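Local coordinates for protein separin (Saccharomyces cerevisiae, PDB 5U1T) that cleaves the MCD1/SCC1 subunit of cohesin at the onset of anaphase, a central step in chromosome segregation, and is kept inactive by securin during most of the cell cycle, at residues A[409-414]-A[442-447]; A[353-358]-A[369-374]; A[483-488]-A[511-516]; A[106-111]-A[421-426]. All blocks are in the same frame, centred on the assembly; numbering follows the deposited sequence.

Contact 1. Residues A[409-414]-A[442-447]; sequences SFLLKT and ISSAQS
The Leu-411 turn of helix 408-425 faces Ala-445, the residue at which the chain leaves helix 431-444, and their CA atoms stand 7.4 Å apart. Because an early turn of the first helix meets the end of the next one in sequence, the pair forms an antiparallel helical hairpin within the helical domain of separase. No hydrogen bond joins the two segments; the contact is made by van der Waals packing of Leu-411 on the other segment. With CG placed anti to the backbone N (chi1 -176°), this leucine brings both of its methyls into contact with that segment. Branch CD2 lies against the chain at Ala-445, 3.7 Å from its CA and 3.8 Å from its CB, while branch CD1 of Leu-411 approaches OG of Ser-444 at 3.8 Å. The OG of Ser-444 is hydrogen-bonded to O of Phe-441 in its own helix, so its meeting with the leucine is packing alone. Phe-441 also touches Leu-411, and Ile-454 of helix 448-458 adds a further apolar neighbour. Within helix 408-425, O of Phe-410 accepts two bonds, from N of Thr-414 (2.7 Å) and from OG1 of Thr-414 (2.8 Å). The two donors arrive from opposite faces of the carbonyl plane, OG1 lying 41° out of it.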
loop_
_atom_site.group_PDB
_atom_site.type_symbol
_atom_site.label_atom_id
_atom_site.label_comp_id
_atom_site.label_asym_id
_atom_site.label_seq_id
_atom_site.Cartn_x
_atom_site.Cartn_y
_atom_site.Cartn_z
ATOM N N SER A 409 -43.912 30.041 0.190
ATOM C CA SER A 409 -44.050 31.127 1.150
ATOM C C SER A 409 -43.981 30.619 2.577
ATOM O O SER A 409 -43.236 31.157 3.396
ATOM C CB SER A 409 -45.351 31.885 0.931
ATOM O OG SER A 409 -45.316 32.553 -0.312
ATOM N N PHE A 410 -44.744 29.575 2.879
ATOM C CA PHE A 410 -44.657 28.961 4.201
ATOM C C PHE A 410 -43.261 28.423 4.513
ATOM O O PHE A 410 -42.799 28.518 5.648
ATOM C CB PHE A 410 -45.689 27.849 4.338
ATOM C CG PHE A 410 -47.021 28.331 4.778
ATOM C CD1 PHE A 410 -47.308 28.466 6.130
ATOM C CD2 PHE A 410 -47.989 28.680 3.847
ATOM C CE1 PHE A 410 -48.553 28.928 6.548
ATOM C CE2 PHE A 410 -49.241 29.145 4.255
ATOM C CZ PHE A 410 -49.524 29.272 5.608
ATOM N N LEU A 411 -42.587 27.870 3.509
ATOM C CA LEU A 411 -41.275 27.277 3.735
ATOM C C LEU A 411 -40.272 28.375 4.028
ATOM O O LEU A 411 -39.455 28.244 4.939
ATOM C CB LEU A 411 -40.819 26.441 2.535
ATOM C CG LEU A 411 -39.492 25.710 2.733
ATOM C CD1 LEU A 411 -39.613 24.759 3.908
ATOM C CD2 LEU A 411 -39.075 24.966 1.475
ATOM N N LEU A 412 -40.334 29.461 3.262
ATOM C CA LEU A 412 -39.491 30.612 3.555
ATOM C C LEU A 412 -39.806 31.110 4.960
ATOM O O LEU A 412 -38.899 31.446 5.723
ATOM C CB LEU A 412 -39.683 31.723 2.527
ATOM C CG LEU A 412 -38.905 31.564 1.220
ATOM C CD1 LEU A 412 -39.392 32.553 0.177
ATOM C CD2 LEU A 412 -37.423 31.732 1.460
ATOM N N LYS A 413 -41.080 31.113 5.328
ATOM C CA LYS A 413 -41.433 31.555 6.669
ATOM C C LYS A 413 -40.889 30.581 7.718
ATOM O O LYS A 413 -40.453 30.978 8.795
ATOM C CB LYS A 413 -42.950 31.720 6.810
ATOM C CG LYS A 413 -43.337 32.799 7.813
ATOM C CD LYS A 413 -44.797 32.741 8.199
ATOM C CE LYS A 413 -45.169 33.868 9.195
ATOM N NZ LYS A 413 -44.277 33.853 10.410
ATOM N N THR A 414 -40.899 29.302 7.381
ATOM C CA THR A 414 -40.366 28.271 8.258
ATOM C C THR A 414 -38.856 28.424 8.491
ATOM O O THR A 414 -38.408 28.491 9.637
ATOM C CB THR A 414 -40.658 26.875 7.680
ATOM O OG1 THR A 414 -42.080 26.690 7.600
ATOM C CG2 THR A 414 -40.016 25.769 8.542
ATOM N N ILE A 442 -34.917 21.996 2.604
ATOM C CA ILE A 442 -34.373 22.052 1.253
ATOM C C ILE A 442 -34.954 20.932 0.418
ATOM O O ILE A 442 -35.436 21.159 -0.686
ATOM C CB ILE A 442 -32.844 21.979 1.248
ATOM C CG1 ILE A 442 -32.277 23.239 1.893
ATOM C CG2 ILE A 442 -32.327 21.868 -0.174
ATOM C CD1 ILE A 442 -30.803 23.188 2.145
ATOM N N SER A 443 -34.959 19.735 0.981
ATOM C CA SER A 443 -35.585 18.596 0.343
ATOM C C SER A 443 -37.045 18.849 -0.021
ATOM O O SER A 443 -37.521 18.348 -1.032
ATOM C CB SER A 443 -35.486 17.383 1.254
ATOM O OG SER A 443 -34.124 17.053 1.477
ATOM N N SER A 444 -37.753 19.633 0.790
ATOM C CA SER A 444 -39.183 19.828 0.588
ATOM C C SER A 444 -39.484 20.943 -0.423
ATOM O O SER A 444 -40.594 21.016 -0.960
ATOM C CB SER A 444 -39.869 20.115 1.926
ATOM O OG SER A 444 -39.336 21.274 2.547
ATOM N N ALA A 445 -38.486 21.784 -0.700
ATOM C CA ALA A 445 -38.665 22.915 -1.606
ATOM C C ALA A 445 -39.072 22.457 -3.008
ATOM O O ALA A 445 -38.588 21.432 -3.498
ATOM C CB ALA A 445 -37.397 23.752 -1.666
ATOM N N GLN A 446 -39.931 23.250 -3.646
ATOM C CA GLN A 446 -40.640 22.884 -4.872
ATOM C C GLN A 446 -39.877 22.923 -6.186
ATOM O O GLN A 446 -40.412 22.497 -7.208
ATOM C CB GLN A 446 -41.838 23.808 -5.057
ATOM C CG GLN A 446 -42.509 24.204 -3.784
ATOM C CD GLN A 446 -43.450 23.131 -3.313
ATOM O OE1 GLN A 446 -43.164 21.942 -3.399
ATOM N NE2 GLN A 446 -44.591 23.542 -2.843
ATOM N N SER A 447 -38.673 23.479 -6.197
ATOM C CA SER A 447 -37.934 23.590 -7.445
ATOM C C SER A 447 -36.478 23.778 -7.128
ATOM O O SER A 447 -36.113 23.882 -5.965
ATOM C CB SER A 447 -38.443 24.749 -8.309
ATOM O OG SER A 447 -37.860 25.989 -7.936
#

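Contact 2. Residues A[353-358]-A[369-374]; sequences IYINSN and ALLSEL
Ile-355, near the end of helix 342-357, faces Leu-371, near the start of helix 365-384, with their CA atoms 7.9 Å apart and the two segments running antiparallel, as in a helical hairpin. Ile-355 is shared between two leucines one helical turn apart. Its CG2 branch reaches CD1 of Leu-371 at 3.3 Å, while its longer arm ends in CD1, 3.5 Å from CD2 of Leu-374. The torsions divide the work: CG2 stands anti to the backbone N and CG1 beside it (chi1 -59°), which sends the two branches to different leucines. Leu-371 offers CD1, Leu-374 its CD2 with CG close behind. All three side chains are buried and apolar, with no hydrogen bond between the segments. Shortening Ile-355 to an alanine would take away both branches and would probably leave the methyls of Leu-371 and Leu-374 facing a gap between the helices. Around these three side chains, Val-397 of helix 388-404 touches Ile-355, Ile-362 and Phe-405 from flanking loops touch Leu-371, and Leu-326 and Val-327 of helix 319-336 pack on Leu-374, so the hairpin is wedged between the helices that precede and follow it.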
loop_
_atom_site.group_PDB
_atom_site.type_symbol
_atom_site.label_atom_id
_atom_site.label_comp_id
_atom_site.label_asym_id
_atom_site.label_seq_id
_atom_site.Cartn_x
_atom_site.Cartn_y
_atom_site.Cartn_z
ATOM N N ILE A 353 -51.865 21.850 18.737
ATOM C CA ILE A 353 -52.122 20.483 18.300
ATOM C C ILE A 353 -53.343 20.542 17.389
ATOM O O ILE A 353 -53.417 19.840 16.381
ATOM C CB ILE A 353 -52.347 19.501 19.486
ATOM C CG1 ILE A 353 -51.061 18.746 19.844
ATOM C CG2 ILE A 353 -53.375 18.456 19.128
ATOM C CD1 ILE A 353 -49.922 19.598 20.344
ATOM N N TYR A 354 -54.282 21.416 17.734
ATOM C CA TYR A 354 -55.487 21.610 16.928
ATOM C C TYR A 354 -55.171 22.076 15.513
ATOM O O TYR A 354 -55.680 21.523 14.535
ATOM C CB TYR A 354 -56.422 22.619 17.589
ATOM C CG TYR A 354 -57.600 22.997 16.722
ATOM C CD1 TYR A 354 -58.564 22.056 16.380
ATOM C CD2 TYR A 354 -57.755 24.295 16.249
ATOM C CE1 TYR A 354 -59.650 22.395 15.588
ATOM C CE2 TYR A 354 -58.838 24.647 15.454
ATOM C CZ TYR A 354 -59.783 23.690 15.127
ATOM O OH TYR A 354 -60.867 24.022 14.340
ATOM N N ILE A 355 -54.341 23.107 15.420
ATOM C CA ILE A 355 -53.962 23.666 14.139
ATOM C C ILE A 355 -53.288 22.619 13.277
ATOM O O ILE A 355 -53.673 22.389 12.132
ATOM C CB ILE A 355 -53.007 24.834 14.300
ATOM C CG1 ILE A 355 -53.630 25.942 15.135
ATOM C CG2 ILE A 355 -52.638 25.372 12.965
ATOM C CD1 ILE A 355 -52.588 26.937 15.583
ATOM N N ASN A 356 -52.274 21.985 13.844
ATOM C CA ASN A 356 -51.502 20.988 13.118
ATOM C C ASN A 356 -52.378 19.877 12.535
ATOM O O ASN A 356 -52.190 19.437 11.396
ATOM C CB ASN A 356 -50.444 20.386 14.034
ATOM C CG ASN A 356 -49.463 19.524 13.281
ATOM O OD1 ASN A 356 -49.202 19.761 12.103
ATOM N ND2 ASN A 356 -48.920 18.513 13.947
ATOM N N SER A 357 -53.356 19.448 13.323
ATOM C CA SER A 357 -54.207 18.327 12.952
ATOM C C SER A 357 -55.144 18.665 11.806
ATOM O O SER A 357 -55.610 17.776 11.094
ATOM C CB SER A 357 -55.019 17.871 14.159
ATOM O OG SER A 357 -54.179 17.718 15.288
ATOM N N ASN A 358 -55.422 19.951 11.629
ATOM C CA ASN A 358 -56.375 20.367 10.619
ATOM C C ASN A 358 -55.761 21.184 9.499
ATOM O O ASN A 358 -56.442 21.994 8.877
ATOM C CB ASN A 358 -57.500 21.168 11.264
ATOM C CG ASN A 358 -58.524 20.286 11.944
ATOM O OD1 ASN A 358 -59.070 20.638 12.990
ATOM N ND2 ASN A 358 -58.792 19.130 11.350
ATOM N N ALA A 369 -54.063 32.285 4.990
ATOM C CA ALA A 369 -53.548 33.508 5.581
ATOM C C ALA A 369 -53.853 33.562 7.072
ATOM O O ALA A 369 -53.013 33.984 7.866
ATOM C CB ALA A 369 -54.132 34.716 4.881
ATOM N N LEU A 370 -55.061 33.145 7.445
ATOM C CA LEU A 370 -55.470 33.101 8.852
ATOM C C LEU A 370 -54.516 32.211 9.638
ATOM O O LEU A 370 -54.129 32.520 10.771
ATOM C CB LEU A 370 -56.904 32.587 8.986
ATOM C CG LEU A 370 -58.024 33.621 9.057
ATOM C CD1 LEU A 370 -59.368 32.951 8.874
ATOM C CD2 LEU A 370 -57.976 34.357 10.386
ATOM N N LEU A 371 -54.137 31.103 9.011
ATOM C CA LEU A 371 -53.240 30.141 9.616
ATOM C C LEU A 371 -51.873 30.770 9.844
ATOM O O LEU A 371 -51.314 30.651 10.928
ATOM C CB LEU A 371 -53.138 28.893 8.737
ATOM C CG LEU A 371 -52.044 27.881 9.068
ATOM C CD1 LEU A 371 -52.035 27.577 10.531
ATOM C CD2 LEU A 371 -52.273 26.616 8.286
ATOM N N SER A 372 -51.344 31.451 8.830
ATOM C CA SER A 372 -50.015 32.032 8.937
ATOM C C SER A 372 -49.980 33.062 10.039
ATOM O O SER A 372 -49.008 33.166 10.782
ATOM C CB SER A 372 -49.576 32.680 7.632
ATOM O OG SER A 372 -48.364 33.396 7.839
ATOM N N GLU A 373 -51.055 33.821 10.139
ATOM C CA GLU A 373 -51.156 34.855 11.150
ATOM C C GLU A 373 -51.208 34.261 12.560
ATOM O O GLU A 373 -50.503 34.728 13.455
ATOM C CB GLU A 373 -52.386 35.726 10.882
ATOM C CG GLU A 373 -52.674 36.756 11.955
ATOM C CD GLU A 373 -53.905 37.587 11.633
ATOM O OE1 GLU A 373 -54.445 37.428 10.516
ATOM O OE2 GLU A 373 -54.340 38.393 12.494
ATOM N N LEU A 374 -52.036 33.237 12.758
ATOM C CA LEU A 374 -52.134 32.600 14.061
ATOM C C LEU A 374 -50.771 32.007 14.464
ATOM O O LEU A 374 -50.344 32.139 15.613
ATOM C CB LEU A 374 -53.224 31.526 14.055
ATOM C CG LEU A 374 -53.423 30.732 15.351
ATOM C CD1 LEU A 374 -53.667 31.644 16.540
ATOM C CD2 LEU A 374 -54.567 29.754 15.195
#

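Contact 3. Residues A[483-488]-A[511-516]; sequences HCFTRL and SSIENI
Phe-485 of helix 470-485 reaches Ile-513 and Ser-511, in the loop between helices 501-509 and 523-533. Its ring is swung out from the helix because CG is anti to the backbone N (chi1 176°). The far end of the ring does the touching: CZ meets CD1 of Ile-513 at 3.8 Å, and that methyl sits in the ring plane at the edge, not over a face. Ile-513 presents it on an extended arm, with CG1 beside the backbone N and chi2 near 178°, which brings CD1 to the ring. The second touch is looser and oblique to the ring, from CE2 of Phe-485 to CB of Ser-511 at 4.1 Å. Only the carbon of this serine takes part. Its OG is hydrogen-bonded to O of Tyr-508 and receives a weak hydrogen bond from N of Ile-513 at 3.4 Å. The loop is tied further to helix 523-533, where Arg-533 NH2 donates hydrogen bonds to the carbonyl oxygens of Ser-511 and Ile-513. The ring also meets that of Phe-481, one turn back in its own helix, while Leu-507 of helix 501-509 and loop residues Ile-490 and Phe-496 pack on it; the contact thus packs the loop 511-516 and helix 501-509 against Phe-485 of helix 470-485.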
loop_
_atom_site.group_PDB
_atom_site.type_symbol
_atom_site.label_atom_id
_atom_site.label_comp_id
_atom_site.label_asym_id
_atom_site.label_seq_id
_atom_site.Cartn_x
_atom_site.Cartn_y
_atom_site.Cartn_z
ATOM N N HIS A 483 -24.865 17.853 4.041
ATOM C CA HIS A 483 -26.298 17.614 4.218
ATOM C C HIS A 483 -27.217 18.504 3.380
ATOM O O HIS A 483 -28.407 18.204 3.248
ATOM C CB HIS A 483 -26.683 17.779 5.687
ATOM C CG HIS A 483 -26.001 16.814 6.603
ATOM N ND1 HIS A 483 -26.640 15.712 7.137
ATOM C CD2 HIS A 483 -24.737 16.785 7.092
ATOM C CE1 HIS A 483 -25.799 15.050 7.912
ATOM N NE2 HIS A 483 -24.638 15.679 7.901
ATOM N N CYS A 484 -26.678 19.595 2.835
ATOM C CA CYS A 484 -27.505 20.628 2.218
ATOM C C CYS A 484 -27.032 21.053 0.838
ATOM O O CYS A 484 -27.813 21.020 -0.110
ATOM C CB CYS A 484 -27.578 21.858 3.125
ATOM S SG CYS A 484 -28.502 21.610 4.664
ATOM N N PHE A 485 -25.771 21.457 0.721
ATOM C CA PHE A 485 -25.240 21.989 -0.533
ATOM C C PHE A 485 -25.337 20.985 -1.668
ATOM O O PHE A 485 -25.691 21.337 -2.781
ATOM C CB PHE A 485 -23.793 22.429 -0.345
ATOM C CG PHE A 485 -23.132 22.905 -1.596
ATOM C CD1 PHE A 485 -23.356 24.175 -2.070
ATOM C CD2 PHE A 485 -22.257 22.081 -2.290
ATOM C CE1 PHE A 485 -22.739 24.617 -3.219
ATOM C CE2 PHE A 485 -21.629 22.512 -3.437
ATOM C CZ PHE A 485 -21.877 23.781 -3.912
ATOM N N THR A 486 -25.043 19.729 -1.371
ATOM C CA THR A 486 -25.016 18.656 -2.376
ATOM C C THR A 486 -26.397 18.353 -2.976
ATOM O O THR A 486 -26.513 17.830 -4.089
ATOM C CB THR A 486 -24.465 17.377 -1.763
ATOM O OG1 THR A 486 -25.227 17.074 -0.585
ATOM C CG2 THR A 486 -22.992 17.545 -1.397
ATOM N N ARG A 487 -27.440 18.699 -2.226
ATOM C CA ARG A 487 -28.819 18.599 -2.702
ATOM C C ARG A 487 -29.180 19.682 -3.713
ATOM O O ARG A 487 -30.237 19.632 -4.330
ATOM C CB ARG A 487 -29.783 18.680 -1.524
ATOM C CG ARG A 487 -29.383 17.781 -0.401
ATOM C CD ARG A 487 -30.351 17.876 0.733
ATOM N NE ARG A 487 -31.417 16.888 0.613
ATOM C CZ ARG A 487 -31.255 15.593 0.867
ATOM N NH1 ARG A 487 -30.054 15.135 1.238
ATOM N NH2 ARG A 487 -32.286 14.756 0.738
ATOM N N LEU A 488 -28.321 20.677 -3.875
ATOM C CA LEU A 488 -28.662 21.779 -4.763
ATOM C C LEU A 488 -28.298 21.455 -6.186
ATOM O O LEU A 488 -28.785 22.097 -7.114
ATOM C CB LEU A 488 -27.962 23.055 -4.335
ATOM C CG LEU A 488 -28.304 23.494 -2.922
ATOM C CD1 LEU A 488 -27.384 24.635 -2.568
ATOM C CD2 LEU A 488 -29.768 23.882 -2.829
ATOM N N SER A 511 -15.927 21.420 -2.732
ATOM C CA SER A 511 -16.706 21.137 -3.929
ATOM C C SER A 511 -15.816 20.749 -5.108
ATOM O O SER A 511 -14.602 20.952 -5.092
ATOM C CB SER A 511 -17.579 22.343 -4.315
ATOM O OG SER A 511 -16.852 23.296 -5.078
ATOM N N SER A 512 -16.443 20.200 -6.143
ATOM C CA SER A 512 -15.734 19.837 -7.363
ATOM C C SER A 512 -16.076 20.804 -8.487
ATOM O O SER A 512 -15.769 20.536 -9.644
ATOM C CB SER A 512 -16.082 18.413 -7.792
ATOM O OG SER A 512 -17.430 18.344 -8.254
ATOM N N ILE A 513 -16.725 21.911 -8.145
ATOM C CA ILE A 513 -17.106 22.910 -9.131
ATOM C C ILE A 513 -15.854 23.516 -9.738
ATOM O O ILE A 513 -14.908 23.816 -9.029
ATOM C CB ILE A 513 -17.996 24.006 -8.509
ATOM C CG1 ILE A 513 -19.263 23.363 -7.923
ATOM C CG2 ILE A 513 -18.322 25.074 -9.541
ATOM C CD1 ILE A 513 -20.212 24.333 -7.244
ATOM N N GLU A 514 -15.859 23.685 -11.056
ATOM C CA GLU A 514 -14.649 23.996 -11.808
ATOM C C GLU A 514 -14.003 25.355 -11.505
ATOM O O GLU A 514 -12.914 25.401 -10.906
ATOM C CB GLU A 514 -14.942 23.904 -13.310
ATOM C CG GLU A 514 -15.254 22.478 -13.803
ATOM C CD GLU A 514 -15.619 22.411 -15.306
ATOM O OE1 GLU A 514 -15.822 23.496 -15.935
ATOM O OE2 GLU A 514 -15.701 21.268 -15.851
ATOM N N ASN A 515 -14.642 26.449 -11.927
ATOM C CA ASN A 515 -14.009 27.773 -11.842
ATOM C C ASN A 515 -14.487 28.643 -10.689
ATOM O O ASN A 515 -15.314 29.534 -10.860
ATOM C CB ASN A 515 -14.213 28.551 -13.140
ATOM C CG ASN A 515 -13.673 27.812 -14.347
ATOM O OD1 ASN A 515 -14.420 27.512 -15.282
ATOM N ND2 ASN A 515 -12.373 27.513 -14.339
ATOM N N ILE A 516 -13.934 28.398 -9.515
ATOM C CA ILE A 516 -14.190 29.247 -8.375
ATOM C C ILE A 516 -13.264 30.461 -8.415
ATOM O O ILE A 516 -12.075 30.314 -8.658
ATOM C CB ILE A 516 -14.011 28.455 -7.087
ATOM C CG1 ILE A 516 -15.104 27.399 -7.009
ATOM C CG2 ILE A 516 -14.074 29.367 -5.893
ATOM C CD1 ILE A 516 -14.627 26.110 -6.451
#

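Contact 4. Residues A[106-111]-A[421-426]; sequences NLFQAH and NVLISN
Leu-107 and Phe-108, in the loop that links helices 91-103 and 113-117, close on Leu-423 near the C-terminal end of helix 408-425. This is a loop-on-helix contact within the helical domain, and it brings together parts of the chain some 310 residues apart. The CA atoms of Leu-107 and Leu-423 are 9.1 Å apart, so side chains must bridge the distance, and a single methyl does so: CD1 of Leu-423. The leucine is stretched, with CG anti to the carbonyl carbon (chi1 -76°) and CD1 continuing the extended line, which brings that methyl to the loop. There it lies 3.6 Å from CE2 and 3.8 Å from CZ of Phe-108, touching the outer end of the ring obliquely, while the two side chains come from opposite directions. The same methyl is 4.0 Å from CB of Leu-107. The packing is apolar, with no hydrogen bond across, and it is buried on the side of Leu-423 but exposed at Phe-108. Ile-419 and Ser-420, one turn earlier in helix 408-425, extend the surface by touching Leu-107 and Phe-108 respectively. The loop is anchored through Asn-106: ND2 donates hydrogen bonds to O of Phe-102 and to the hydroxyl of Tyr-128, and OD1 is hydrogen-bonded to ND2 of Asn-125. On the helix, OG of Ser-425 donates to OD1 of Asn-421 at 2.7 Å, tilted 15° from the plane of that carbonyl.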
loop_
_atom_site.group_PDB
_atom_site.type_symbol
_atom_site.label_atom_id
_atom_site.label_comp_id
_atom_site.label_asym_id
_atom_site.label_seq_id
_atom_site.Cartn_x
_atom_site.Cartn_y
_atom_site.Cartn_z
ATOM N N ASN A 106 -26.539 43.197 11.785
ATOM C CA ASN A 106 -27.622 42.286 12.137
ATOM C C ASN A 106 -28.165 41.553 10.913
ATOM O O ASN A 106 -28.165 42.100 9.812
ATOM C CB ASN A 106 -28.796 43.043 12.807
ATOM C CG ASN A 106 -28.416 43.728 14.125
ATOM O OD1 ASN A 106 -28.488 43.118 15.186
ATOM N ND2 ASN A 106 -28.028 44.998 14.056
ATOM N N LEU A 107 -28.675 40.339 11.098
ATOM C CA LEU A 107 -29.353 39.675 10.000
ATOM C C LEU A 107 -30.563 40.482 9.596
ATOM O O LEU A 107 -30.708 40.904 8.448
ATOM C CB LEU A 107 -29.785 38.258 10.369
ATOM C CG LEU A 107 -30.445 37.585 9.155
ATOM C CD1 LEU A 107 -29.468 37.383 7.977
ATOM C CD2 LEU A 107 -31.166 36.304 9.525
ATOM N N PHE A 108 -31.435 40.696 10.573
ATOM C CA PHE A 108 -32.622 41.539 10.421
ATOM C C PHE A 108 -32.246 42.919 9.935
ATOM O O PHE A 108 -31.146 43.392 10.198
ATOM C CB PHE A 108 -33.376 41.622 11.746
ATOM C CG PHE A 108 -33.417 40.307 12.481
ATOM C CD1 PHE A 108 -34.411 39.374 12.214
ATOM C CD2 PHE A 108 -32.424 39.971 13.399
ATOM C CE1 PHE A 108 -34.424 38.158 12.873
ATOM C CE2 PHE A 108 -32.460 38.787 14.051
ATOM C CZ PHE A 108 -33.462 37.877 13.787
ATOM N N GLN A 109 -33.159 43.545 9.201
ATOM C CA GLN A 109 -32.912 44.865 8.641
ATOM C C GLN A 109 -33.963 45.825 9.144
ATOM O O GLN A 109 -35.077 45.417 9.460
ATOM C CB GLN A 109 -32.905 44.805 7.119
ATOM C CG GLN A 109 -31.752 43.987 6.570
ATOM C CD GLN A 109 -30.410 44.634 6.842
ATOM O OE1 GLN A 109 -29.654 44.203 7.731
ATOM N NE2 GLN A 109 -30.105 45.692 6.082
ATOM N N ALA A 110 -33.610 47.098 9.250
ATOM C CA ALA A 110 -34.566 48.091 9.719
ATOM C C ALA A 110 -34.723 49.163 8.659
ATOM O O ALA A 110 -33.761 49.496 7.953
ATOM C CB ALA A 110 -34.115 48.697 11.042
ATOM N N HIS A 111 -35.931 49.690 8.519
ATOM C CA HIS A 111 -36.090 50.835 7.647
ATOM C C HIS A 111 -36.988 51.885 8.290
ATOM O O HIS A 111 -37.610 52.702 7.607
ATOM C CB HIS A 111 -36.605 50.405 6.268
ATOM C CG HIS A 111 -37.713 49.402 6.315
ATOM N ND1 HIS A 111 -37.501 48.056 6.092
ATOM C CD2 HIS A 111 -39.046 49.555 6.514
ATOM C CE1 HIS A 111 -38.661 47.418 6.178
ATOM N NE2 HIS A 111 -39.614 48.306 6.436
ATOM N N ASN A 421 -34.849 31.637 15.908
ATOM C CA ASN A 421 -34.612 30.828 17.079
ATOM C C ASN A 421 -33.142 30.599 17.337
ATOM O O ASN A 421 -32.670 30.645 18.455
ATOM C CB ASN A 421 -35.266 29.486 16.847
ATOM C CG ASN A 421 -35.068 28.556 17.990
ATOM O OD1 ASN A 421 -34.467 28.909 18.973
ATOM N ND2 ASN A 421 -35.568 27.366 17.866
ATOM N N VAL A 422 -32.431 30.312 16.277
ATOM C CA VAL A 422 -31.002 30.085 16.351
ATOM C C VAL A 422 -30.336 31.325 16.930
ATOM O O VAL A 422 -29.535 31.230 17.857
ATOM C CB VAL A 422 -30.381 29.773 14.989
ATOM C CG1 VAL A 422 -28.882 29.818 15.099
ATOM C CG2 VAL A 422 -30.839 28.413 14.483
ATOM N N LEU A 423 -30.676 32.493 16.385
ATOM C CA LEU A 423 -30.048 33.737 16.806
ATOM C C LEU A 423 -30.397 34.048 18.249
ATOM O O LEU A 423 -29.573 34.536 19.024
ATOM C CB LEU A 423 -30.471 34.863 15.891
ATOM C CG LEU A 423 -29.752 34.817 14.553
ATOM C CD1 LEU A 423 -30.246 35.918 13.617
ATOM C CD2 LEU A 423 -28.271 34.948 14.796
ATOM N N ILE A 424 -31.628 33.724 18.609
ATOM C CA ILE A 424 -32.117 33.954 19.952
ATOM C C ILE A 424 -31.561 32.936 20.945
ATOM O O ILE A 424 -31.109 33.329 22.014
ATOM C CB ILE A 424 -33.657 33.924 19.995
ATOM C CG1 ILE A 424 -34.235 34.993 19.060
ATOM C CG2 ILE A 424 -34.148 34.127 21.410
ATOM C CD1 ILE A 424 -35.688 35.280 19.312
ATOM N N SER A 425 -31.608 31.644 20.608
ATOM C CA SER A 425 -31.061 30.588 21.483
ATOM C C SER A 425 -29.565 30.742 21.710
ATOM O O SER A 425 -29.070 30.478 22.805
ATOM C CB SER A 425 -31.319 29.190 20.918
ATOM O OG SER A 425 -32.681 28.817 21.024
ATOM N N ASN A 426 -28.852 31.142 20.661
ATOM C CA ASN A 426 -27.439 31.482 20.772
ATOM C C ASN A 426 -26.621 30.315 21.292
ATOM O O ASN A 426 -25.771 30.474 22.166
ATOM C CB ASN A 426 -27.267 32.699 21.689
ATOM C CG ASN A 426 -25.895 33.342 21.574
ATOM O OD1 ASN A 426 -25.590 34.284 22.309
ATOM N ND2 ASN A 426 -25.062 32.840 20.654
#

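From the N terminus, the loop 106-111 comes first, but contact 4 closes only when the chain reaches 421-426, about 310 residues later. Inside that long excursion lies contact 2, which closes the short link between helices 342-357 and 365-384. Contact 1 opens at 409-414 and closes at 442-447; its segments alternate with those of contact 4, since 421-426 falls between them; both contacts use helix 408-425, at different ends. Contact 3 follows in series, joining helix 470-485 to the loop after helix 501-509. Contacts 1 and 2 touch through Phe-410 and Ser-372, contacts 1 and 3 through Ile-442 and Cys-484, linking successive helices, while contact 4 adds a tie from the loop between helices 91-103 and 113-117.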